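Local coordinates for MOBA relate protein (Mycobacterium sp., PDB 2WAW) that is of unknown function but, as a MobA-related protein with a GT-A-type nucleotidyltransferase fold, probably binds a nucleotide and transfers a nucleotidyl group, at residues V10-Y15 and L49-G54; L19-Q24 and D183-Y188; A115-G120 and R170-D175; R3-G8 and T95-V100; C129-G134 and A176-D181. All blocks are in the same frame, centred on the assembly; numbering follows the deposited sequence. Where two conformers were deposited one is given.

From the N terminus, segment 3-8 enters strand 6-12 and pairs with 95-100 in contact 4, closing a loop of 86 residues. Nested inside it is contact 1, where 10-15, further along the same strand, meets 49-54; together the two contacts place strand 6-12 between strands 48-53 and 98-103. Contact 2 joins loop 19-24 to the start of helix 185-197, so it crosses both contacts 1 and 4. Within its long loop nest contact 3, which packs helix 111-121 on the edge strand 169-173, and contact 5, which joins the end of strand 126-131 to 176-181. Contacts 3 and 5 cross, and both follow contact 4 in series.

Contact 1 (V10-Y15 and L49-G54); sequences VLAAGY and LIVTLG
Strands 10-12 and 49-53 run parallel, with axes 4.8 Å apart and 13° between their directions, and Val10 pairs with Val51 through two backbone bonds: Val10 N donates to Ile50 O at 2.9 Å, and Thr52 N donates to Val10 O at 3.0 Å. Beyond this pair the ladder gives way to a side chain. Thr52 turns OG1 between its own backbone N and carbonyl carbon (chi1 67°), and there it accepts from Ala12 N at 3.1 Å, while Thr52 O takes a weak, bent second share of the same N-H. The hydroxyl also bonds to Ser84 OG, which ties the strand end to the start of helix 84-90. Leu11 lies alongside Thr52 and points the same way, CD2 passing 3.9 Å from OG1. This is the central parallel region of a Rossmann-like GT-A sheet, where the first strand runs into the loop that in MobA-like transferases binds the nucleotide. On the face carrying Val10, Ala12, Val51 and Leu53 the contact is apolar and lies against helix 33-42. Ala12 CB touches both Val51 CG1 and Leu53 CD2, at 4.1 Å from each, and at the near end Val10 CG2 meets Leu49 CD1 at 4.0 Å. Past the strand, Ala13 directs its methyl toward segment 49-54 and rests CB 3.5 Å from Gly54 N. A water spans the diverging ends, donating to Ala12 O and accepting from Gly54 N.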
# COMPACT_ATOMS: atom_id res chain seq x y z
N VAL A 10 -3.64 -2.82 0.34
CA VAL A 10 -2.22 -3.09 0.16
C VAL A 10 -2.03 -3.61 -1.26
O VAL A 10 -2.52 -4.71 -1.61
CB VAL A 10 -1.73 -4.13 1.17
CG1 VAL A 10 -0.26 -4.49 0.91
CG2 VAL A 10 -1.86 -3.61 2.59
N LEU A 11 -1.35 -2.81 -2.08
CA LEU A 11 -1.09 -3.18 -3.49
C LEU A 11 0.15 -4.05 -3.54
O LEU A 11 1.26 -3.58 -3.24
CB LEU A 11 -0.95 -1.92 -4.36
CG LEU A 11 -2.17 -1.00 -4.31
CD1 LEU A 11 -1.81 0.34 -4.98
CD2 LEU A 11 -3.36 -1.62 -5.04
N ALA A 12 -0.05 -5.32 -3.87
CA ALA A 12 1.04 -6.31 -3.81
C ALA A 12 1.10 -7.20 -5.05
O ALA A 12 1.54 -8.35 -4.98
CB ALA A 12 0.94 -7.15 -2.53
N ALA A 13 0.65 -6.64 -6.17
CA ALA A 13 0.62 -7.34 -7.46
C ALA A 13 1.76 -6.85 -8.35
O ALA A 13 1.91 -5.64 -8.61
CB ALA A 13 -0.74 -7.11 -8.13
N GLY A 14 2.58 -7.78 -8.82
CA GLY A 14 3.65 -7.46 -9.76
C GLY A 14 4.81 -6.65 -9.22
O GLY A 14 5.18 -6.78 -8.04
N TYR A 15 5.43 -5.87 -10.12
CA TYR A 15 6.57 -5.00 -9.83
C TYR A 15 7.76 -5.79 -9.27
O TYR A 15 8.53 -5.24 -8.47
CB TYR A 15 6.19 -3.85 -8.88
CG TYR A 15 5.12 -2.93 -9.43
CD1 TYR A 15 3.79 -3.03 -9.02
CD2 TYR A 15 5.45 -1.92 -10.35
CE1 TYR A 15 2.81 -2.16 -9.52
CE2 TYR A 15 4.50 -1.07 -10.85
CZ TYR A 15 3.18 -1.19 -10.44
OH TYR A 15 2.24 -0.31 -10.95
N LEU A 49 -9.50 -4.86 5.17
CA LEU A 49 -8.21 -4.85 4.55
C LEU A 49 -8.17 -5.73 3.31
O LEU A 49 -8.37 -6.87 3.40
CB LEU A 49 -7.13 -5.28 5.55
CG LEU A 49 -5.67 -5.31 5.13
CD1 LEU A 49 -5.23 -3.96 4.64
CD2 LEU A 49 -4.84 -5.71 6.32
N ILE A 50 -7.86 -5.10 2.19
CA ILE A 50 -7.76 -5.75 0.89
C ILE A 50 -6.30 -5.85 0.46
O ILE A 50 -5.56 -4.95 0.63
CB ILE A 50 -8.46 -4.92 -0.19
CG1 ILE A 50 -9.97 -4.84 0.06
CG2 ILE A 50 -8.15 -5.44 -1.57
CD1 ILE A 50 -10.64 -3.87 -0.78
N VAL A 51 -5.92 -7.00 -0.02
CA VAL A 51 -4.58 -7.19 -0.57
C VAL A 51 -4.70 -7.67 -2.00
O VAL A 51 -5.45 -8.61 -2.29
CB VAL A 51 -3.77 -8.23 0.23
CG1 VAL A 51 -2.28 -8.27 -0.23
CG2 VAL A 51 -3.91 -7.99 1.72
N THR A 52 -3.98 -7.00 -2.92
CA THR A 52 -3.98 -7.45 -4.31
C THR A 52 -2.74 -8.26 -4.60
O THR A 52 -1.65 -7.98 -4.07
CB THR A 52 -4.06 -6.27 -5.33
OG1 THR A 52 -2.85 -5.51 -5.25
CG2 THR A 52 -5.25 -5.34 -5.02
N LEU A 53 -2.92 -9.28 -5.42
CA LEU A 53 -1.82 -10.16 -5.81
C LEU A 53 -1.91 -10.41 -7.29
O LEU A 53 -3.00 -10.41 -7.87
CB LEU A 53 -1.91 -11.48 -5.04
CG LEU A 53 -1.81 -11.42 -3.52
CD1 LEU A 53 -2.04 -12.80 -2.93
CD2 LEU A 53 -0.46 -10.94 -3.15
N GLY A 54 -0.76 -10.65 -7.91
CA GLY A 54 -0.72 -10.88 -9.35
C GLY A 54 -0.32 -12.31 -9.71
O GLY A 54 -0.81 -13.27 -9.10
O HOH W 1 1.43 -10.93 -5.84

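Contact 2 (L19-Q24 and D183-Y188); sequences LGTPKQ and DTWDDY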
# COMPACT_ATOMS: atom_id res chain seq x y z
N LEU A 19 13.89 -8.15 -9.49
CA LEU A 19 14.38 -9.07 -8.45
C LEU A 19 14.68 -10.46 -9.02
O LEU A 19 15.59 -11.14 -8.54
CB LEU A 19 13.35 -9.21 -7.33
CG LEU A 19 13.10 -8.14 -6.27
CD1 LEU A 19 14.36 -7.87 -5.44
CD2 LEU A 19 12.54 -6.86 -6.87
N GLY A 20 13.90 -10.87 -10.01
CA GLY A 20 13.99 -12.22 -10.55
C GLY A 20 13.28 -13.28 -9.74
O GLY A 20 13.45 -14.47 -9.99
N THR A 21 12.48 -12.84 -8.77
CA THR A 21 11.79 -13.73 -7.85
C THR A 21 10.67 -12.89 -7.23
O THR A 21 10.79 -11.67 -7.21
CB THR A 21 12.75 -14.24 -6.75
OG1 THR A 21 12.15 -15.32 -6.03
CG2 THR A 21 13.15 -13.11 -5.78
N PRO A 22 9.57 -13.53 -6.75
CA PRO A 22 8.49 -12.70 -6.19
C PRO A 22 8.95 -11.93 -4.94
O PRO A 22 9.30 -12.54 -3.93
CB PRO A 22 7.40 -13.73 -5.85
CG PRO A 22 7.71 -14.94 -6.75
CD PRO A 22 9.22 -14.97 -6.71
N LYS A 23 8.99 -10.60 -5.01
CA LYS A 23 9.50 -9.82 -3.88
C LYS A 23 8.65 -10.00 -2.61
O LYS A 23 9.15 -9.87 -1.50
CB LYS A 23 9.65 -8.34 -4.23
CG LYS A 23 8.34 -7.58 -4.43
CD LYS A 23 8.71 -6.22 -5.03
CE LYS A 23 7.53 -5.39 -5.37
NZ LYS A 23 8.00 -4.09 -5.91
N GLN A 24 7.37 -10.32 -2.81
CA GLN A 24 6.41 -10.52 -1.71
C GLN A 24 6.93 -11.59 -0.74
O GLN A 24 6.66 -11.52 0.46
CB GLN A 24 5.03 -10.94 -2.28
CG GLN A 24 4.33 -9.89 -3.20
CD GLN A 24 4.85 -9.85 -4.64
OE1 GLN A 24 4.50 -8.94 -5.43
NE2 GLN A 24 5.69 -10.81 -5.00
N ASP A 183 12.35 -2.26 -5.38
CA ASP A 183 12.31 -2.37 -6.85
C ASP A 183 13.37 -3.34 -7.35
O ASP A 183 13.18 -4.02 -8.37
CB ASP A 183 12.60 -1.02 -7.53
CG ASP A 183 11.51 0.01 -7.35
OD1 ASP A 183 10.33 -0.36 -7.14
OD2 ASP A 183 11.83 1.22 -7.43
N THR A 184 14.52 -3.34 -6.68
CA THR A 184 15.70 -4.02 -7.19
C THR A 184 16.29 -4.87 -6.07
O THR A 184 15.93 -4.69 -4.90
CB THR A 184 16.79 -3.02 -7.61
OG1 THR A 184 17.15 -2.22 -6.47
CG2 THR A 184 16.31 -2.10 -8.75
N TRP A 185 17.20 -5.78 -6.41
CA TRP A 185 17.85 -6.59 -5.37
C TRP A 185 18.59 -5.70 -4.38
O TRP A 185 18.54 -5.93 -3.16
CB TRP A 185 18.79 -7.64 -5.96
CG TRP A 185 19.17 -8.62 -4.89
CD1 TRP A 185 20.27 -8.57 -4.09
CD2 TRP A 185 18.39 -9.73 -4.44
NE1 TRP A 185 20.24 -9.61 -3.18
CE2 TRP A 185 19.10 -10.33 -3.37
CE3 TRP A 185 17.16 -10.30 -4.84
CZ2 TRP A 185 18.63 -11.47 -2.70
CZ3 TRP A 185 16.70 -11.44 -4.17
CH2 TRP A 185 17.43 -12.00 -3.11
N ASP A 186 19.22 -4.64 -4.88
CA ASP A 186 19.90 -3.70 -4.00
C ASP A 186 18.92 -3.07 -2.99
O ASP A 186 19.26 -2.94 -1.82
CB ASP A 186 20.61 -2.60 -4.77
CG ASP A 186 21.53 -1.78 -3.89
OD1 ASP A 186 22.59 -2.29 -3.48
OD2 ASP A 186 21.18 -0.62 -3.59
N ASP A 187 17.73 -2.70 -3.44
CA ASP A 187 16.72 -2.13 -2.55
C ASP A 187 16.40 -3.12 -1.41
O ASP A 187 16.24 -2.75 -0.24
CB ASP A 187 15.42 -1.88 -3.30
CG ASP A 187 15.45 -0.64 -4.18
OD1 ASP A 187 16.32 0.23 -4.02
OD2 ASP A 187 14.54 -0.50 -5.01
N TYR A 188 16.27 -4.39 -1.77
CA TYR A 188 15.95 -5.46 -0.81
C TYR A 188 17.04 -5.56 0.25
O TYR A 188 16.73 -5.61 1.43
CB TYR A 188 15.78 -6.79 -1.53
CG TYR A 188 15.74 -7.97 -0.58
CD1 TYR A 188 14.83 -8.00 0.50
CD2 TYR A 188 16.59 -9.04 -0.75
CE1 TYR A 188 14.81 -9.08 1.38
CE2 TYR A 188 16.57 -10.12 0.10
CZ TYR A 188 15.67 -10.14 1.16
OH TYR A 188 15.64 -11.22 2.00
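Van der Waals contacts of Leu19 with Asp183, Thr184 and Trp185 carry most of this junction. With CG placed beside its backbone N (chi1 -75°), the leucine side chain sends its two methyls against the turn that leads into helix 185-197. CD2 lies 3.3 Å from Asp183 O, while CD1 is 3.6 Å from Thr184 O and also meets the indole of Trp185, at 3.8 Å from CE3, from an oblique direction. The same methyl comes near Tyr188 CB one turn further on. Thr21 adds its CG2 at the rim of the indole, near the ring plane and 4.2 Å from Trp185 CZ3. Tyr188 CD2 stands over one face of the indole, offset toward its rim, and Trp185 NE1 is tied to Glu189.

Electrostatics across the interface are looser. Lys23 NZ and Asp183 OD1 remain 4.6 Å apart, beyond a salt bridge; the ammonium is hydrogen-bonded instead to the carbonyls of Tyr15 and Val182.

The remaining polar bonds are local and shape the surface that Leu19 meets. Thr184 OG1 accepts from Asp187 N at 3.1 Å. In return Asp187 OD2 receives two backbone N-H groups, Asp183 N on its anti lone pair at 2.8 Å and Thr184 N from above the carboxylate plane, an exchange that fixes the carboxylate over the first turn and leaves OD1 to pair with Arg190. Thr184 and Asp187 thus form a capping box at the N terminus of the C-terminal helix, against which the loop following the first strand packs.

Contact 3 (A115-G120 and R170-D175); sequences ASLIAG and RRIRVD
A surface helix packs here on the edge strand of the sheet: Ile172, on strand 170-173, projects toward helix 115-120 and meets Ser116, Leu117 and Gly120. The two short axes approach to 8.7 Å and run roughly antiparallel, at 148°. The longer branch of Ile172 meets two residues. CD1 reaches Gly120 CA at 3.8 Å, in a place where glycine lets helix and strand come close together. CG1 stands 4.2 Å from Leu117 CD1, the two side chains crossing at about a right angle. With CG2 anti to its backbone N, the isoleucine turns that other methyl to Ser116 O, 3.9 Å away. The three helix residues lie on one side of successive turns. In the mixed sheet of this GT-A-type domain, strand 169-173 is outermost, next to strand 126-131, which follows helix 111-121 in the chain; the contact therefore joins that helix to the third strand after it in the chain. Leu117 continues inward onto Ala127, Pro138 and Val100 and so extends the contact into the core. At the outer rim Arg170 holds an extended chain from CG to NE and brings its guanidinium to the end of the helix. NH1 donates to Gly120 O at 3.1 Å, on a lone pair in the carbonyl plane, while the oxygen lies 23° out of the guanidinium plane. The aliphatic part of the arginine takes part as well, CD passing 3.3 Å from Gly120 O.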
# COMPACT_ATOMS: atom_id res chain seq x y z
N ALA A 115 -2.99 6.27 11.17
CA ALA A 115 -4.04 6.91 11.98
C ALA A 115 -4.07 8.43 11.76
O ALA A 115 -5.14 9.02 11.54
CB ALA A 115 -3.88 6.56 13.46
N SER A 116 -2.91 9.08 11.80
CA SER A 116 -2.82 10.51 11.53
C SER A 116 -3.27 10.89 10.12
O SER A 116 -3.94 11.91 9.93
CB SER A 116 -1.41 11.02 11.81
OG SER A 116 -1.10 10.75 13.16
N LEU A 117 -2.90 10.06 9.15
CA LEU A 117 -3.33 10.25 7.77
C LEU A 117 -4.84 10.23 7.65
O LEU A 117 -5.44 11.10 6.99
CB LEU A 117 -2.70 9.19 6.86
CG LEU A 117 -3.20 9.16 5.41
CD1 LEU A 117 -2.70 10.42 4.64
CD2 LEU A 117 -2.75 7.87 4.76
N ILE A 118 -5.48 9.23 8.27
CA ILE A 118 -6.94 9.10 8.20
C ILE A 118 -7.60 10.32 8.83
O ILE A 118 -8.58 10.85 8.29
CB ILE A 118 -7.39 7.82 8.90
CG1 ILE A 118 -7.04 6.60 8.03
CG2 ILE A 118 -8.88 7.84 9.16
CD1 ILE A 118 -7.12 5.24 8.77
N ALA A 119 -7.05 10.79 9.94
CA ALA A 119 -7.66 11.89 10.66
C ALA A 119 -7.62 13.15 9.79
O ALA A 119 -8.63 13.88 9.68
CB ALA A 119 -6.93 12.12 11.98
N GLY A 120 -6.47 13.38 9.15
CA GLY A 120 -6.32 14.51 8.22
C GLY A 120 -7.14 14.34 6.95
O GLY A 120 -7.57 15.31 6.33
N ARG A 170 -4.12 17.07 0.92
CA ARG A 170 -3.65 17.48 2.24
C ARG A 170 -2.36 16.77 2.60
O ARG A 170 -2.30 15.54 2.56
CB ARG A 170 -4.72 17.20 3.27
CG ARG A 170 -4.53 17.95 4.53
CD ARG A 170 -5.76 17.86 5.40
NE ARG A 170 -5.66 18.82 6.48
CZ ARG A 170 -6.56 18.97 7.45
NH1 ARG A 170 -7.62 18.18 7.53
NH2 ARG A 170 -6.36 19.89 8.38
N ARG A 171 -1.33 17.53 3.00
CA ARG A 171 -0.04 16.94 3.40
C ARG A 171 0.00 16.74 4.91
O ARG A 171 -0.09 17.71 5.66
CB ARG A 171 1.13 17.82 2.92
CG ARG A 171 1.36 17.82 1.42
CD ARG A 171 2.36 18.90 1.00
NE ARG A 171 2.69 18.79 -0.41
CZ ARG A 171 3.93 18.69 -0.89
NH1 ARG A 171 4.98 18.70 -0.08
NH2 ARG A 171 4.11 18.59 -2.20
N ILE A 172 0.14 15.49 5.35
CA ILE A 172 0.17 15.17 6.77
C ILE A 172 1.61 14.86 7.16
O ILE A 172 2.19 13.89 6.67
CB ILE A 172 -0.72 13.94 7.10
CG1 ILE A 172 -2.15 14.09 6.52
CG2 ILE A 172 -0.74 13.68 8.60
CD1 ILE A 172 -2.87 15.35 6.94
N ARG A 173 2.18 15.68 8.03
CA ARG A 173 3.58 15.54 8.42
C ARG A 173 3.81 14.27 9.25
O ARG A 173 3.05 13.97 10.17
CB ARG A 173 4.03 16.78 9.22
CG ARG A 173 5.47 16.74 9.70
CD ARG A 173 6.45 17.30 8.67
NE ARG A 173 7.84 17.20 9.14
CZ ARG A 173 8.65 16.18 8.86
NH1 ARG A 173 8.22 15.18 8.11
NH2 ARG A 173 9.89 16.17 9.34
N VAL A 174 4.87 13.54 8.89
CA VAL A 174 5.34 12.36 9.64
C VAL A 174 6.82 12.60 9.97
O VAL A 174 7.61 12.95 9.09
CB VAL A 174 5.17 11.06 8.80
CG1 VAL A 174 5.69 9.83 9.57
CG2 VAL A 174 3.71 10.87 8.43
N ASP A 175 7.19 12.43 11.24
CA ASP A 175 8.56 12.72 11.70
C ASP A 175 9.43 11.49 11.45
O ASP A 175 9.85 10.79 12.39
CB ASP A 175 8.54 13.10 13.19
CG ASP A 175 9.87 13.70 13.67
OD1 ASP A 175 10.72 14.08 12.84
OD2 ASP A 175 10.04 13.79 14.90

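Contact 4 (R3-G8 and T95-V100); sequences RSRVTG and TAEGIV
Arg5, more extensively buried by this contact than any other residue here, meets Glu97 with both backbone and side chain. Its carbonyl O accepts from Glu97 N at 2.7 Å, the donor lying 31° off the carbonyl plane. The two extended side chains cross obliquely: Arg5 CD comes 3.4 Å from Glu97 OE2, and Arg5 NH1 makes only a long salt bridge to that oxygen, at 3.9 Å, with the guanidinium and carboxylate planes 77° apart. Arg5 CB and CG lean on Thr95 O as well. Thr7, the next most buried, carries the strand pairing. Its O accepts from Val100 N at 3.0 Å, and its N gives a weak bond to Gly98 O. Its side chain has OG1 beside the backbone N (chi1 -71°), passing 3.5 Å from Ala96 CB, and this hydroxyl is bonded to Gln48. Thr95 and Arg3 side chains cross at about a right angle, with Thr95 OG1 3.0 Å from Arg3 NH2, oblique to the guanidinium. On the sheet face opposite Thr7, Val6 CG1 packs on Val100 CG2 at 3.8 Å. The parallel pair lies mid-sheet, with strand 48-53 beyond strand 6-12, strand 134-142 beyond 98-103, and helix 111-121 over Val6 and Val100.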
# COMPACT_ATOMS: atom_id res chain seq x y z
N ARG A 3 -16.23 2.00 14.61
CA ARG A 3 -15.90 1.89 13.19
C ARG A 3 -14.98 3.03 12.76
O ARG A 3 -15.16 4.17 13.20
CB ARG A 3 -17.15 2.02 12.34
CG ARG A 3 -18.23 1.00 12.57
CD ARG A 3 -18.78 0.62 11.21
NE ARG A 3 -17.91 -0.37 10.58
CZ ARG A 3 -18.14 -0.93 9.40
NH1 ARG A 3 -17.30 -1.84 8.93
NH2 ARG A 3 -19.22 -0.58 8.70
N SER A 4 -14.02 2.73 11.88
CA SER A 4 -13.19 3.79 11.30
C SER A 4 -13.82 4.35 10.02
O SER A 4 -13.53 5.47 9.64
CB SER A 4 -11.78 3.29 10.98
OG SER A 4 -11.82 2.33 9.95
N ARG A 5 -14.66 3.53 9.37
CA ARG A 5 -15.17 3.83 8.01
C ARG A 5 -14.02 4.01 7.00
O ARG A 5 -14.08 4.81 6.07
CB ARG A 5 -16.13 5.00 8.01
CG ARG A 5 -17.26 4.80 8.99
CD ARG A 5 -18.37 5.81 8.87
NE ARG A 5 -19.47 5.41 9.74
CZ ARG A 5 -20.51 6.18 10.07
NH1 ARG A 5 -20.61 7.42 9.62
NH2 ARG A 5 -21.44 5.69 10.87
N VAL A 6 -12.96 3.23 7.21
CA VAL A 6 -11.81 3.23 6.31
C VAL A 6 -11.47 1.78 5.88
O VAL A 6 -11.40 0.88 6.71
CB VAL A 6 -10.55 3.90 6.96
CG1 VAL A 6 -9.39 3.86 5.97
CG2 VAL A 6 -10.84 5.34 7.35
N THR A 7 -11.23 1.61 4.58
CA THR A 7 -10.70 0.36 4.04
C THR A 7 -9.23 0.56 3.70
O THR A 7 -8.89 1.52 3.03
CB THR A 7 -11.47 -0.07 2.79
OG1 THR A 7 -12.78 -0.50 3.18
CG2 THR A 7 -10.76 -1.23 2.09
N GLY A 8 -8.38 -0.34 4.18
CA GLY A 8 -6.97 -0.36 3.77
C GLY A 8 -6.80 -1.20 2.53
O GLY A 8 -7.45 -2.23 2.39
N THR A 95 -19.60 1.14 3.22
CA THR A 95 -19.46 2.00 4.39
C THR A 95 -18.14 2.77 4.45
O THR A 95 -18.03 3.71 5.23
CB THR A 95 -19.68 1.24 5.73
OG1 THR A 95 -18.68 0.22 5.87
CG2 THR A 95 -21.09 0.63 5.76
N ALA A 96 -17.15 2.40 3.64
CA ALA A 96 -15.87 3.08 3.71
C ALA A 96 -16.03 4.49 3.12
O ALA A 96 -16.59 4.67 2.04
CB ALA A 96 -14.78 2.31 2.93
N GLU A 97 -15.53 5.49 3.85
CA GLU A 97 -15.56 6.89 3.39
C GLU A 97 -14.35 7.18 2.48
O GLU A 97 -14.33 8.16 1.74
CB GLU A 97 -15.52 7.86 4.59
CG GLU A 97 -16.84 7.96 5.36
CD GLU A 97 -16.73 8.72 6.68
OE1 GLU A 97 -15.64 9.25 7.00
OE2 GLU A 97 -17.75 8.78 7.40
N GLY A 98 -13.35 6.32 2.55
CA GLY A 98 -12.20 6.41 1.67
C GLY A 98 -11.33 5.19 1.89
O GLY A 98 -11.66 4.30 2.71
N ILE A 99 -10.22 5.14 1.17
CA ILE A 99 -9.26 4.07 1.35
C ILE A 99 -7.93 4.65 1.71
O ILE A 99 -7.65 5.81 1.41
CB ILE A 99 -9.09 3.19 0.08
CG1 ILE A 99 -8.57 4.03 -1.12
CG2 ILE A 99 -10.40 2.42 -0.20
CD1 ILE A 99 -8.32 3.22 -2.41
N VAL A 100 -7.11 3.83 2.36
CA VAL A 100 -5.70 4.11 2.53
C VAL A 100 -4.92 3.13 1.68
O VAL A 100 -5.10 1.91 1.80
CB VAL A 100 -5.29 4.02 4.02
CG1 VAL A 100 -3.74 4.06 4.18
CG2 VAL A 100 -5.95 5.12 4.84

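Contact 5 (C129-G134 and A176-D181); sequences CEYANG and ADVPLD
Tyr131 lays one ring face on Val178 CA and the ring CD of Pro179. Val178 CA is 3.9 Å from the ring centroid and Pro179 CD 3.8 Å, both CH-pi contacts over the same face. Ala176 O lies at the ring edge, near its plane and 3.2 Å from Tyr131 CB, and Val178 CG2 packs on CD2. Two hydrogen bonds set this packing. Ala132 N donates almost straight (174°) to Ala176 O at 2.8 Å, and Val178 N donates to Asn133 OD1, also at 2.8 Å, on a lone pair in the amide plane. Asn133 reaches that N-H by placing CG between its backbone N and carbonyl carbon (chi1 61°). Its ND2 donates to a water that in turn donates to Val178 O, so the amide holds Val178 N directly and Val178 O through the water. Further out, the phenol OH is bonded to His137 O, and Tyr131 also rests on Val174 and Pro138. Tyr131 N donates to Gly134 O, and a weak bond runs back from Gly134 N to Tyr131 O. These bonds close a beta hairpin through a type I turn, Tyr131 to Gly134, linking strands 126-131 and 134-142, on which the segment leaving edge strand 169-173 is laid.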
# COMPACT_ATOMS: atom_id res chain seq x y z
N CYS A 129 1.24 11.42 3.11
CA CYS A 129 2.22 11.64 4.17
C CYS A 129 3.39 12.47 3.66
O CYS A 129 3.93 12.21 2.58
CB CYS A 129 2.71 10.32 4.73
SG CYS A 129 1.40 9.45 5.68
N GLU A 130 3.76 13.47 4.43
CA GLU A 130 4.90 14.29 4.12
C GLU A 130 6.00 13.98 5.12
O GLU A 130 5.92 14.37 6.29
CB GLU A 130 4.54 15.78 4.15
CG GLU A 130 5.70 16.66 3.76
CD GLU A 130 5.30 18.11 3.59
OE1 GLU A 130 4.60 18.64 4.48
OE2 GLU A 130 5.69 18.70 2.58
N TYR A 131 7.00 13.26 4.64
CA TYR A 131 8.14 12.86 5.46
C TYR A 131 9.22 13.94 5.39
O TYR A 131 9.09 14.93 4.65
CB TYR A 131 8.66 11.54 4.92
CG TYR A 131 7.66 10.40 5.02
CD1 TYR A 131 7.58 9.64 6.19
CD2 TYR A 131 6.82 10.10 3.97
CE1 TYR A 131 6.69 8.59 6.31
CE2 TYR A 131 5.91 9.05 4.07
CZ TYR A 131 5.85 8.30 5.25
OH TYR A 131 4.99 7.25 5.41
N ALA A 132 10.28 13.76 6.17
CA ALA A 132 11.37 14.72 6.23
C ALA A 132 12.06 14.92 4.86
O ALA A 132 12.56 16.02 4.58
CB ALA A 132 12.37 14.27 7.26
N ASN A 133 12.05 13.89 4.01
CA ASN A 133 12.73 13.92 2.71
C ASN A 133 11.80 13.71 1.52
O ASN A 133 12.24 13.28 0.45
CB ASN A 133 13.87 12.89 2.68
CG ASN A 133 13.39 11.46 2.86
OD1 ASN A 133 12.33 11.21 3.44
ND2 ASN A 133 14.18 10.51 2.38
N GLY A 134 10.52 14.01 1.72
CA GLY A 134 9.54 14.01 0.63
C GLY A 134 8.21 13.38 0.96
O GLY A 134 8.01 12.85 2.06
N ALA A 176 9.69 11.24 10.17
CA ALA A 176 10.48 10.11 9.69
C ALA A 176 10.87 10.39 8.25
O ALA A 176 10.34 11.34 7.65
CB ALA A 176 9.65 8.81 9.78
N ASP A 177 11.76 9.58 7.68
CA ASP A 177 12.01 9.58 6.24
C ASP A 177 11.01 8.69 5.50
O ASP A 177 10.40 7.81 6.11
CB ASP A 177 13.43 9.09 5.92
CG ASP A 177 14.50 10.10 6.32
OD1 ASP A 177 14.16 11.29 6.54
OD2 ASP A 177 15.68 9.71 6.40
N VAL A 178 10.86 8.91 4.19
CA VAL A 178 10.01 8.05 3.34
C VAL A 178 10.39 6.58 3.57
O VAL A 178 11.59 6.26 3.60
CB VAL A 178 10.16 8.42 1.83
CG1 VAL A 178 9.38 7.47 0.90
CG2 VAL A 178 9.72 9.86 1.57
N PRO A 179 9.39 5.70 3.76
CA PRO A 179 9.68 4.28 3.99
C PRO A 179 10.39 3.69 2.79
O PRO A 179 10.12 4.10 1.65
CB PRO A 179 8.28 3.65 4.10
CG PRO A 179 7.35 4.63 3.42
CD PRO A 179 7.94 5.97 3.77
N LEU A 180 11.31 2.76 3.04
CA LEU A 180 11.98 2.07 1.95
C LEU A 180 10.98 1.18 1.26
O LEU A 180 10.06 0.66 1.90
CB LEU A 180 13.13 1.22 2.49
CG LEU A 180 14.31 1.94 3.16
CD1 LEU A 180 15.37 0.92 3.52
CD2 LEU A 180 14.88 3.02 2.25
N ASP A 181 11.15 1.03 -0.05
CA ASP A 181 10.42 0.02 -0.82
C ASP A 181 11.41 -0.83 -1.61
O ASP A 181 12.63 -0.64 -1.49
CB ASP A 181 9.33 0.63 -1.70
CG ASP A 181 9.84 1.78 -2.56
OD1 ASP A 181 11.02 1.76 -2.98
OD2 ASP A 181 9.04 2.70 -2.83
O HOH W 2 13.71 7.59 2.52